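Local coordinates for teichoic acid biosynthesis protein F (Staphylococcus epidermidis, PDB 3L7I) that takes part in teichoic acid biosynthesis and is modelled here as a two-sheet domain pair of the GT-B glycosyltransferase type, at residues Lys378-Pro381 / Asn382-Tyr385; Phe497-Asp500 / Glu501-Leu505; Leu566-Leu569 / Tyr570-Gly574. All blocks are in the same frame, centred on the assembly; numbering follows the deposited sequence.

Interaction 1: Lys378-Pro381 / Asn382-Tyr385; sequences KYYP and NYRY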
loop_
_atom_site.group_PDB
_atom_site.type_symbol
_atom_site.label_atom_id
_atom_site.label_comp_id
_atom_site.label_asym_id
_atom_site.label_seq_id
_atom_site.Cartn_x
_atom_site.Cartn_y
_atom_site.Cartn_z
ATOM N N LYS A 378 23.322 -46.675 4.047
ATOM C CA LYS A 378 23.671 -47.986 4.577
ATOM C C LYS A 378 23.561 -48.047 6.112
ATOM O O LYS A 378 23.010 -49.002 6.660
ATOM C CB LYS A 378 25.077 -48.371 4.113
ATOM C CG LYS A 378 25.506 -49.798 4.422
ATOM C CD LYS A 378 26.871 -50.092 3.793
ATOM C CE LYS A 378 27.442 -51.447 4.223
ATOM N NZ LYS A 378 28.766 -51.705 3.587
ATOM N N TYR A 379 24.062 -47.022 6.803
ATOM C CA TYR A 379 24.214 -47.072 8.260
ATOM C C TYR A 379 23.194 -46.270 9.057
ATOM O O TYR A 379 23.119 -46.406 10.278
ATOM C CB TYR A 379 25.624 -46.625 8.650
ATOM C CG TYR A 379 26.682 -47.560 8.141
ATOM C CD1 TYR A 379 27.280 -48.482 8.984
ATOM C CD2 TYR A 379 27.069 -47.536 6.809
ATOM C CE1 TYR A 379 28.240 -49.347 8.521
ATOM C CE2 TYR A 379 28.030 -48.406 6.335
ATOM C CZ TYR A 379 28.608 -49.314 7.197
ATOM O OH TYR A 379 29.562 -50.182 6.731
ATOM N N TYR A 380 22.424 -45.426 8.376
ATOM C CA TYR A 380 21.440 -44.579 9.044
ATOM C C TYR A 380 20.188 -44.403 8.191
ATOM O O TYR A 380 19.810 -43.272 7.864
ATOM C CB TYR A 380 22.038 -43.212 9.383
ATOM C CG TYR A 380 23.297 -43.292 10.197
ATOM C CD1 TYR A 380 23.279 -43.803 11.482
ATOM C CD2 TYR A 380 24.509 -42.865 9.674
ATOM C CE1 TYR A 380 24.429 -43.884 12.229
ATOM C CE2 TYR A 380 25.666 -42.939 10.408
ATOM C CZ TYR A 380 25.619 -43.449 11.686
ATOM O OH TYR A 380 26.774 -43.522 12.422
ATOM N N PRO A 381 19.516 -45.523 7.875
ATOM C CA PRO A 381 18.424 -45.588 6.901
ATOM C C PRO A 381 17.217 -44.777 7.320
ATOM O O PRO A 381 16.402 -44.444 6.462
ATOM C CB PRO A 381 18.034 -47.071 6.908
ATOM C CG PRO A 381 19.114 -47.767 7.643
ATOM C CD PRO A 381 19.643 -46.785 8.613
ATOM N N ASN A 382 17.100 -44.462 8.607
ATOM C CA ASN A 382 15.839 -43.945 9.116
ATOM C C ASN A 382 15.768 -42.423 9.275
ATOM O O ASN A 382 14.933 -41.905 10.010
ATOM C CB ASN A 382 15.428 -44.675 10.404
ATOM C CG ASN A 382 15.411 -46.206 10.237
ATOM O OD1 ASN A 382 15.071 -46.727 9.166
ATOM N ND2 ASN A 382 15.792 -46.925 11.296
ATOM N N TYR A 383 16.621 -41.697 8.566
ATOM C CA TYR A 383 16.505 -40.243 8.539
ATOM C C TYR A 383 15.736 -39.794 7.293
ATOM O O TYR A 383 15.638 -40.550 6.318
ATOM C CB TYR A 383 17.884 -39.594 8.541
ATOM C CG TYR A 383 18.638 -39.675 9.841
ATOM C CD1 TYR A 383 19.997 -39.914 9.841
ATOM C CD2 TYR A 383 18.006 -39.495 11.062
ATOM C CE1 TYR A 383 20.718 -39.972 11.012
ATOM C CE2 TYR A 383 18.720 -39.552 12.249
ATOM C CZ TYR A 383 20.083 -39.796 12.212
ATOM O OH TYR A 383 20.837 -39.867 13.364
ATOM N N ARG A 384 15.189 -38.579 7.318
ATOM C CA ARG A 384 14.554 -38.042 6.124
ATOM C C ARG A 384 15.627 -37.470 5.180
ATOM O O ARG A 384 16.199 -36.406 5.441
ATOM C CB ARG A 384 13.488 -36.990 6.467
ATOM C CG ARG A 384 12.682 -36.521 5.243
ATOM C CD ARG A 384 11.296 -35.967 5.596
ATOM N NE ARG A 384 11.245 -34.503 5.691
ATOM C CZ ARG A 384 10.743 -33.702 4.746
ATOM N NH1 ARG A 384 10.247 -34.211 3.617
ATOM N NH2 ARG A 384 10.741 -32.386 4.928
ATOM N N TYR A 385 15.919 -38.191 4.097
ATOM C CA TYR A 385 16.860 -37.704 3.094
ATOM C C TYR A 385 16.165 -36.989 1.929
ATOM O O TYR A 385 15.208 -37.510 1.329
ATOM C CB TYR A 385 17.741 -38.837 2.598
ATOM C CG TYR A 385 18.599 -39.425 3.694
ATOM C CD1 TYR A 385 19.820 -38.855 4.031
ATOM C CD2 TYR A 385 18.183 -40.543 4.399
ATOM C CE1 TYR A 385 20.610 -39.387 5.038
ATOM C CE2 TYR A 385 18.964 -41.089 5.405
ATOM C CZ TYR A 385 20.177 -40.507 5.726
ATOM O OH TYR A 385 20.952 -41.052 6.734
#
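Tyr385 turns its ring back so that the phenol meets the main-chain carbonyl of Tyr380, just where the chain leaves helix 367-379 and heads for strand 384-389. The hydroxyl is the donor: Tyr385 OH lies 2.7 Å from Tyr380 O. That oxygen sits at the edge of the Tyr385 ring, in its plane, with Tyr385 CE2 3.4 Å from Tyr380 O, so this contact is made at the ring edge. The C=O...OH angle is 136°, and the donor is tilted 32° from the carbonyl plane. With CG beside its own backbone N (chi1 -63°), the Tyr385 side chain projects back toward the turn.

Tyr380 CB shares this corner, 3.6 Å from Tyr385 OH and 3.9 Å from Tyr383 CE1; the Tyr383 ring meets it obliquely. Beyond CB, the Tyr380 side chain leads away from the turn, and its OH is hydrogen-bonded to Asp712 while the ring stacks on His715, whose ND1 is bonded to Tyr383 OH. Both tyrosines thus reach helix 706-721 from one tight turn. The backbone makes a type I beta turn from Tyr380 to Tyr383, with Pro381 and Asn382 at its middle positions, and it serves as the second connection of the beta-alpha-beta crossover 354-358, 367-379, 384-389.

Tyr380 is the first residue past the helix, and its carbonyl is met by a side-chain hydroxyl. One bond therefore gives the phenol of the buried Tyr385 a polar partner and ties the start of the strand to the residue just past the helix.

Interaction 2: Phe497-Asp500 / Glu501-Leu505; sequences FWMD and EERIL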
loop_
_atom_site.group_PDB
_atom_site.type_symbol
_atom_site.label_atom_id
_atom_site.label_comp_id
_atom_site.label_asym_id
_atom_site.label_seq_id
_atom_site.Cartn_x
_atom_site.Cartn_y
_atom_site.Cartn_z
ATOM N N PHE A 497 38.977 -18.267 1.202
ATOM C CA PHE A 497 37.585 -18.368 1.600
ATOM C C PHE A 497 37.288 -17.682 2.925
ATOM O O PHE A 497 36.199 -17.845 3.467
ATOM C CB PHE A 497 37.173 -19.837 1.717
ATOM C CG PHE A 497 37.015 -20.540 0.401
ATOM C CD1 PHE A 497 37.262 -21.911 0.302
ATOM C CD2 PHE A 497 36.617 -19.842 -0.729
ATOM C CE1 PHE A 497 37.110 -22.575 -0.920
ATOM C CE2 PHE A 497 36.464 -20.487 -1.943
ATOM C CZ PHE A 497 36.708 -21.851 -2.047
ATOM N N TRP A 498 38.245 -16.923 3.451
ATOM C CA TRP A 498 38.068 -16.288 4.750
ATOM C C TRP A 498 37.609 -17.336 5.769
ATOM O O TRP A 498 36.533 -17.188 6.364
ATOM C CB TRP A 498 36.991 -15.182 4.680
ATOM C CG TRP A 498 37.127 -14.122 3.587
ATOM C CD1 TRP A 498 37.808 -12.931 3.668
ATOM C CD2 TRP A 498 36.541 -14.151 2.277
ATOM N NE1 TRP A 498 37.701 -12.242 2.488
ATOM C CE2 TRP A 498 36.926 -12.960 1.620
ATOM C CE3 TRP A 498 35.741 -15.076 1.592
ATOM C CZ2 TRP A 498 36.539 -12.666 0.317
ATOM C CZ3 TRP A 498 35.347 -14.781 0.291
ATOM C CH2 TRP A 498 35.744 -13.579 -0.329
ATOM N N MET A 499 38.379 -18.401 5.961
ATOM C CA MET A 499 37.948 -19.477 6.860
ATOM C C MET A 499 38.839 -19.586 8.092
ATOM O O MET A 499 40.010 -19.221 8.048
ATOM C CB MET A 499 37.944 -20.821 6.127
ATOM C CG MET A 499 36.838 -20.976 5.113
ATOM S SD MET A 499 35.306 -21.485 5.904
ATOM C CE MET A 499 35.989 -22.505 7.190
ATOM N N ASP A 500 38.293 -20.086 9.194
ATOM C CA ASP A 500 39.122 -20.415 10.344
ATOM C C ASP A 500 39.606 -21.839 10.154
ATOM O O ASP A 500 38.882 -22.656 9.603
ATOM C CB ASP A 500 38.320 -20.332 11.645
ATOM C CG ASP A 500 37.622 -18.995 11.830
ATOM O OD1 ASP A 500 38.284 -17.938 11.692
ATOM O OD2 ASP A 500 36.407 -19.009 12.136
ATOM N N GLU A 501 40.818 -22.155 10.600
ATOM C CA GLU A 501 41.282 -23.531 10.503
ATOM C C GLU A 501 40.383 -24.406 11.358
ATOM O O GLU A 501 40.204 -25.592 11.099
ATOM C CB GLU A 501 42.740 -23.659 10.945
ATOM C CG GLU A 501 43.259 -25.100 10.928
ATOM C CD GLU A 501 44.771 -25.197 10.723
ATOM O OE1 GLU A 501 45.512 -24.392 11.339
ATOM O OE2 GLU A 501 45.212 -26.085 9.946
ATOM N N GLU A 502 39.800 -23.786 12.370
ATOM C CA GLU A 502 38.932 -24.466 13.313
ATOM C C GLU A 502 37.708 -25.082 12.640
ATOM O O GLU A 502 37.026 -25.911 13.228
ATOM C CB GLU A 502 38.492 -23.479 14.395
ATOM C CG GLU A 502 39.504 -22.350 14.657
ATOM C CD GLU A 502 39.693 -22.061 16.149
ATOM O OE1 GLU A 502 38.965 -22.666 16.973
ATOM O OE2 GLU A 502 40.572 -21.238 16.507
ATOM N N ARG A 503 37.430 -24.676 11.409
ATOM C CA ARG A 503 36.239 -25.141 10.700
ATOM C C ARG A 503 36.553 -26.118 9.563
ATOM O O ARG A 503 35.658 -26.700 8.962
ATOM C CB ARG A 503 35.447 -23.951 10.159
ATOM C CG ARG A 503 34.302 -23.529 11.028
ATOM C CD ARG A 503 33.973 -22.090 10.791
ATOM N NE ARG A 503 32.591 -21.800 11.153
ATOM C CZ ARG A 503 32.185 -20.664 11.728
ATOM N NH1 ARG A 503 33.076 -19.716 12.039
ATOM N NH2 ARG A 503 30.892 -20.482 12.010
ATOM N N ILE A 504 37.836 -26.288 9.278
ATOM C CA ILE A 504 38.281 -27.165 8.216
ATOM C C ILE A 504 38.458 -28.600 8.708
ATOM O O ILE A 504 39.088 -28.839 9.747
ATOM C CB ILE A 504 39.594 -26.652 7.656
ATOM C CG1 ILE A 504 39.339 -25.337 6.919
ATOM C CG2 ILE A 504 40.219 -27.688 6.743
ATOM C CD1 ILE A 504 40.564 -24.468 6.754
ATOM N N LEU A 505 37.887 -29.558 7.982
ATOM C CA LEU A 505 38.135 -30.969 8.277
ATOM C C LEU A 505 39.070 -31.539 7.220
ATOM O O LEU A 505 38.644 -31.811 6.089
ATOM C CB LEU A 505 36.837 -31.757 8.259
ATOM C CG LEU A 505 35.659 -31.219 9.051
ATOM C CD1 LEU A 505 34.466 -32.135 8.891
ATOM C CD2 LEU A 505 36.071 -31.120 10.488
#
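Arg503 N donates to Asp500 O at 3.1 Å with an N-H...O angle of 163°, an i to i+3 bond that opens a short 3-10 turn, and Ile504 N repeats the step on Glu501 O. The same pair of residues, Asp500 and Arg503, is joined a second time through their side chains. These run side by side and point the same way, which brings Asp500 OD2 to the edge of the guanidinium, in its plane, 3.4 Å from Arg503 NH1. The carboxylate and guanidinium planes are 24° apart, yet the bond is weak at this length, so the salt bridge is a loose one. Arg503 stays extended from CG to NE, long enough to carry its charge alongside the aspartate.

Met499 approaches the same arginine from another direction. Bent at both chi2 and chi3, it crosses the Arg503 chain at about a right angle and lays its methyl against the aliphatic part, with Met499 CE 4.1 Å from Arg503 CD. Ile504 CD1 lies 3.8 Å from Asp500 O. Glu502 CG rests 3.8 Å from Asp500 CB.

Neighbouring elements flank both segments. Met499 packs on Trp479 and on Leu482 of strand 481-484, Glu501 forms a salt bridge with Arg494 of helix 487-496, and Ile504 touches Thr490 of that helix. Backbone bonds between Arg503 or Leu505 and Leu482, and between Leu505 and Ser484, then lead the chain into strand 504-506, an outermost strand of the seven-stranded parallel sheet, alongside 481-484.

Interaction 3: Leu566-Leu569 / Tyr570-Gly574; sequences LDNL and YKELG
Tyr570 N bonds to Leu566 O at 2.6 Å, the first of a run of i to i+4 backbone bonds, four of them between the two segments. Lys571 follows on Asp567, Glu572 on Asn568 and Leu573 on Leu569. Toward the end the pattern forks: Leu569 O receives Leu573 N at 2.8 Å, and Glu572 N adds a weak bond to the same oxygen at 3.2 Å. Gly574 N still returns to Tyr570 O.

The apolar contact follows the same spacing. The side chains of Leu569 and Leu573 cross obliquely on the buried flank and pack together through Leu569 CD2 and Leu573 CD1; Leu573 also touches Leu677. This flank belongs to helix 566-573, the crossover helix of the beta-alpha-beta unit between strands 539-543 and 577-581 in the six-stranded parallel sheet, part of the second Rossmann-like domain of a GT-B fold.

Polar side chains occupy another flank. Asn568 holds CG opposite the backbone N and beside the carbonyl carbon (chi1 -166°), which brings Asn568 ND2 to 4.0 Å from Glu572 CG, so the amide meets the methylene and not the carboxylate. Glu572 bends at chi2 and sends OE1 to salt bridges with Lys675 and Lys678. Asp567 and Lys571 carry opposite charges, but OD1 and NZ stay 5.8 Å apart.

The aromatic member is Tyr570: its CB sits 3.1 Å from Leu566 O while the ring stacks on Phe599.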
loop_
_atom_site.group_PDB
_atom_site.type_symbol
_atom_site.label_atom_id
_atom_site.label_comp_id
_atom_site.label_asym_id
_atom_site.label_seq_id
_atom_site.Cartn_x
_atom_site.Cartn_y
_atom_site.Cartn_z
ATOM N N LEU A 566 43.434 -36.951 -33.077
ATOM C CA LEU A 566 42.896 -38.314 -33.043
ATOM C C LEU A 566 43.461 -39.241 -34.133
ATOM O O LEU A 566 43.841 -40.377 -33.853
ATOM C CB LEU A 566 41.369 -38.307 -33.089
ATOM C CG LEU A 566 40.772 -37.672 -31.840
ATOM C CD1 LEU A 566 39.263 -37.663 -31.961
ATOM C CD2 LEU A 566 41.236 -38.376 -30.549
ATOM N N ASP A 567 43.516 -38.764 -35.368
ATOM C CA ASP A 567 44.138 -39.537 -36.430
ATOM C C ASP A 567 45.507 -40.074 -36.060
ATOM O O ASP A 567 45.776 -41.264 -36.238
ATOM C CB ASP A 567 44.257 -38.720 -37.702
ATOM C CG ASP A 567 43.150 -39.019 -38.665
ATOM O OD1 ASP A 567 42.732 -40.216 -38.731
ATOM O OD2 ASP A 567 42.703 -38.064 -39.350
ATOM N N ASN A 568 46.381 -39.198 -35.569
ATOM C CA ASN A 568 47.724 -39.641 -35.238
ATOM C C ASN A 568 47.605 -40.687 -34.158
ATOM O O ASN A 568 48.161 -41.790 -34.276
ATOM C CB ASN A 568 48.618 -38.501 -34.755
ATOM C CG ASN A 568 50.079 -38.893 -34.729
ATOM O OD1 ASN A 568 50.623 -39.306 -35.750
ATOM N ND2 ASN A 568 50.719 -38.787 -33.564
ATOM N N LEU A 569 46.868 -40.327 -33.111
ATOM C CA LEU A 569 46.655 -41.191 -31.975
ATOM C C LEU A 569 46.133 -42.551 -32.443
ATOM O O LEU A 569 46.633 -43.598 -32.039
ATOM C CB LEU A 569 45.682 -40.514 -30.999
ATOM C CG LEU A 569 46.284 -39.644 -29.898
ATOM C CD1 LEU A 569 45.214 -39.186 -28.978
ATOM C CD2 LEU A 569 47.269 -40.438 -29.086
ATOM N N TYR A 570 45.132 -42.524 -33.311
ATOM C CA TYR A 570 44.539 -43.741 -33.846
ATOM C C TYR A 570 45.582 -44.597 -34.564
ATOM O O TYR A 570 45.643 -45.795 -34.352
ATOM C CB TYR A 570 43.398 -43.350 -34.788
ATOM C CG TYR A 570 42.479 -44.453 -35.257
ATOM C CD1 TYR A 570 42.228 -45.600 -34.491
ATOM C CD2 TYR A 570 41.827 -44.327 -36.458
ATOM C CE1 TYR A 570 41.363 -46.585 -34.950
ATOM C CE2 TYR A 570 40.982 -45.295 -36.911
ATOM C CZ TYR A 570 40.741 -46.413 -36.166
ATOM O OH TYR A 570 39.854 -47.327 -36.699
ATOM N N LYS A 571 46.403 -43.968 -35.406
ATOM C CA LYS A 571 47.500 -44.646 -36.108
ATOM C C LYS A 571 48.549 -45.246 -35.158
ATOM O O LYS A 571 49.058 -46.344 -35.392
ATOM C CB LYS A 571 48.199 -43.672 -37.067
ATOM C CG LYS A 571 47.612 -43.602 -38.477
ATOM C CD LYS A 571 48.347 -42.547 -39.348
ATOM C CE LYS A 571 48.329 -42.880 -40.852
ATOM N NZ LYS A 571 46.961 -43.030 -41.446
ATOM N N GLU A 572 48.853 -44.514 -34.090
ATOM C CA GLU A 572 49.993 -44.813 -33.222
ATOM C C GLU A 572 49.652 -45.686 -32.033
ATOM O O GLU A 572 50.528 -46.318 -31.455
ATOM C CB GLU A 572 50.623 -43.511 -32.696
ATOM C CG GLU A 572 51.429 -42.735 -33.720
ATOM C CD GLU A 572 52.648 -43.503 -34.225
ATOM O OE1 GLU A 572 53.318 -44.160 -33.402
ATOM O OE2 GLU A 572 52.943 -43.447 -35.442
ATOM N N LEU A 573 48.386 -45.704 -31.652
ATOM C CA LEU A 573 47.997 -46.320 -30.395
ATOM C C LEU A 573 46.724 -47.145 -30.522
ATOM O O LEU A 573 46.362 -47.869 -29.599
ATOM C CB LEU A 573 47.796 -45.236 -29.323
ATOM C CG LEU A 573 49.020 -44.382 -29.001
ATOM C CD1 LEU A 573 48.675 -43.200 -28.129
ATOM C CD2 LEU A 573 50.071 -45.237 -28.342
ATOM N N GLY A 574 46.058 -47.039 -31.665
ATOM C CA GLY A 574 44.759 -47.654 -31.863
ATOM C C GLY A 574 44.650 -49.163 -31.706
ATOM O O GLY A 574 43.546 -49.711 -31.769
#

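How the interactions relate
Interactions 1 and 2 are surface contacts at two places on one seven-stranded sheet, their centres about 28 Å apart; each leads into a strand, 384-389 and 504-506 respectively. Interaction 3 is partly buried, though farther from the chain's centre, and lies in the unit built on the other sheet, across that centre from both, about 49 Å from interaction 1 and 47 Å from interaction 2, centre to centre. The chemistry differs with place. Beside the strands, polar or charged side chains add to the turns of interactions 1 and 2, whereas interaction 3 stays within one helix and rests on backbone bonds and an apolar pair.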